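Long-range contact in BF1531-like N-terminal domain-containing protein (Bacteroides fragilis, PDB 3SLR), which binds magnesium through a phosphatase domain, apparently of HAD type, and probably acts as a hydrolase on ester bonds, its precise substrate being unknown: residues A[223-228]-A[332-337]. Residues are numbered along the deposited sequence; the frame is centred on the assembly and turned at random.
Sequences KCLILD and VFLDDN. With MG (magnesium ion), chain B; MG (magnesium ion), chain C.
Asp228 and Asp336 share a magnesium ion at the C-terminal edge of a parallel sheet, where strands 224-227 and 331-334 of the phosphatase domain, which is probably of the HAD type, run side by side. The carboxylate planes of Asp228 and Asp336 differ by 26°, and Asp228 OD2 and Asp336 OD1 approach to 3.0 Å because both bind the same cation; the backbone O of Asp230 is a further ligand. With CG anti to the backbone N (chi1 172°), the carboxylate of Asp228 is carried on to the metals beyond the strand ends, its OD1 binding a second magnesium at 2.4 Å. Thr232 also hydrogen-bonds Asp228 OD2, consistent with the DxDx(T/V) signature of the HAD family.

Behind the metals, four backbone hydrogen bonds join the strands, from Val332 N to Cys224 O through Asp228 N to Leu334 O. The Leu225 and Leu334 side chains cross at a slant; Leu225 CD1 touches both Val332 CG1 and Leu334 CD1, 3.6 Å from the latter, while Leu227 lies alongside Leu334 on this same face, packed against helix 255-270. On the other face, the side chains of Ile226 and Phe333 cross at a slant, with CG2 of Ile226 3.7 Å from CD1 of Phe333.

Asp335 lies beside the CB of Asp228 and pairs through OD2 with Lys313. Its OD1 closes an Asx turn by accepting the N-H of Asn337 (OD1 to N 2.9 Å), and also receives a hydrogen bond from a magnesium-bound water.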
# COMPACT_ATOMS: atom_id res chain seq x y z
N LYS A 223 10.90 8.64 -1.57
CA LYS A 223 10.95 9.90 -2.28
C LYS A 223 11.59 9.76 -3.66
O LYS A 223 11.54 10.69 -4.46
CB LYS A 223 11.74 10.93 -1.47
CG LYS A 223 11.04 11.40 -0.21
CD LYS A 223 11.93 12.35 0.57
CE LYS A 223 12.33 11.74 1.89
NZ LYS A 223 11.17 11.23 2.65
N CYS A 224 12.19 8.60 -3.91
CA CYS A 224 13.01 8.42 -5.10
C CYS A 224 13.00 6.99 -5.60
O CYS A 224 13.10 6.05 -4.81
CB CYS A 224 14.45 8.87 -4.81
SG CYS A 224 15.68 8.48 -6.08
N LEU A 225 12.87 6.83 -6.92
CA LEU A 225 12.95 5.54 -7.59
C LEU A 225 14.17 5.53 -8.53
O LEU A 225 14.30 6.40 -9.38
CB LEU A 225 11.66 5.28 -8.39
CG LEU A 225 11.64 4.01 -9.24
CD1 LEU A 225 11.75 2.77 -8.35
CD2 LEU A 225 10.38 3.91 -10.12
N ILE A 226 15.06 4.55 -8.34
CA ILE A 226 16.25 4.40 -9.16
C ILE A 226 16.07 3.20 -10.07
O ILE A 226 15.75 2.11 -9.61
CB ILE A 226 17.51 4.16 -8.30
CG1 ILE A 226 17.68 5.30 -7.31
CG2 ILE A 226 18.76 4.00 -9.19
CD1 ILE A 226 18.68 4.97 -6.19
N LEU A 227 16.26 3.42 -11.37
CA LEU A 227 15.97 2.40 -12.38
C LEU A 227 17.21 1.91 -13.11
O LEU A 227 18.01 2.70 -13.59
CB LEU A 227 15.00 2.97 -13.42
CG LEU A 227 13.65 3.42 -12.88
CD1 LEU A 227 12.95 4.33 -13.89
CD2 LEU A 227 12.78 2.22 -12.52
N ASP A 228 17.34 0.60 -13.22
CA ASP A 228 18.22 0.03 -14.22
C ASP A 228 17.54 0.23 -15.59
O ASP A 228 16.36 0.54 -15.65
CB ASP A 228 18.44 -1.45 -13.92
CG ASP A 228 19.19 -2.17 -15.02
OD1 ASP A 228 20.36 -1.82 -15.26
OD2 ASP A 228 18.59 -3.07 -15.63
N VAL A 332 14.15 3.62 -3.58
CA VAL A 332 13.79 2.31 -4.10
C VAL A 332 14.63 2.06 -5.36
O VAL A 332 14.73 2.92 -6.21
CB VAL A 332 12.30 2.27 -4.50
CG1 VAL A 332 11.94 0.92 -5.10
CG2 VAL A 332 11.42 2.57 -3.31
N PHE A 333 15.23 0.88 -5.45
CA PHE A 333 16.06 0.53 -6.60
C PHE A 333 15.51 -0.70 -7.32
O PHE A 333 15.34 -1.75 -6.70
CB PHE A 333 17.50 0.28 -6.13
CG PHE A 333 18.42 -0.30 -7.19
CD1 PHE A 333 18.65 0.39 -8.38
CD2 PHE A 333 19.08 -1.50 -6.97
CE1 PHE A 333 19.51 -0.13 -9.34
CE2 PHE A 333 19.94 -2.02 -7.92
CZ PHE A 333 20.16 -1.34 -9.10
N LEU A 334 15.22 -0.55 -8.61
CA LEU A 334 14.70 -1.63 -9.45
C LEU A 334 15.70 -2.09 -10.50
O LEU A 334 16.14 -1.30 -11.34
CB LEU A 334 13.41 -1.19 -10.14
CG LEU A 334 12.24 -0.82 -9.21
CD1 LEU A 334 11.05 -0.36 -10.05
CD2 LEU A 334 11.86 -2.00 -8.34
N ASP A 335 16.04 -3.37 -10.46
CA ASP A 335 17.03 -3.95 -11.37
C ASP A 335 16.67 -5.42 -11.62
O ASP A 335 16.37 -6.16 -10.69
CB ASP A 335 18.44 -3.82 -10.76
CG ASP A 335 19.55 -4.05 -11.77
OD1 ASP A 335 19.44 -5.01 -12.57
OD2 ASP A 335 20.53 -3.27 -11.77
N ASP A 336 16.66 -5.83 -12.88
CA ASP A 336 16.25 -7.19 -13.26
C ASP A 336 17.34 -8.22 -12.93
O ASP A 336 17.08 -9.41 -12.94
CB ASP A 336 15.97 -7.24 -14.77
CG ASP A 336 17.24 -7.08 -15.58
OD1 ASP A 336 17.79 -5.97 -15.51
OD2 ASP A 336 17.71 -8.05 -16.23
N ASN A 337 18.55 -7.75 -12.66
CA ASN A 337 19.68 -8.65 -12.39
C ASN A 337 19.83 -8.94 -10.89
O ASN A 337 20.09 -8.03 -10.12
CB ASN A 337 20.96 -7.99 -12.91
CG ASN A 337 22.15 -8.94 -12.90
OD1 ASN A 337 22.34 -9.70 -11.96
ND2 ASN A 337 22.95 -8.88 -13.97
MG MG B . 19.36 -4.98 -16.48
MG MG C . 21.71 -2.38 -17.20
O HOH W 1 20.87 -5.16 -14.66
O HOH W 2 19.91 -7.23 -17.30
O HOH W 3 21.32 -4.58 -17.38
O HOH W 4 23.09 -3.07 -18.88
O HOH W 5 23.07 -2.39 -15.48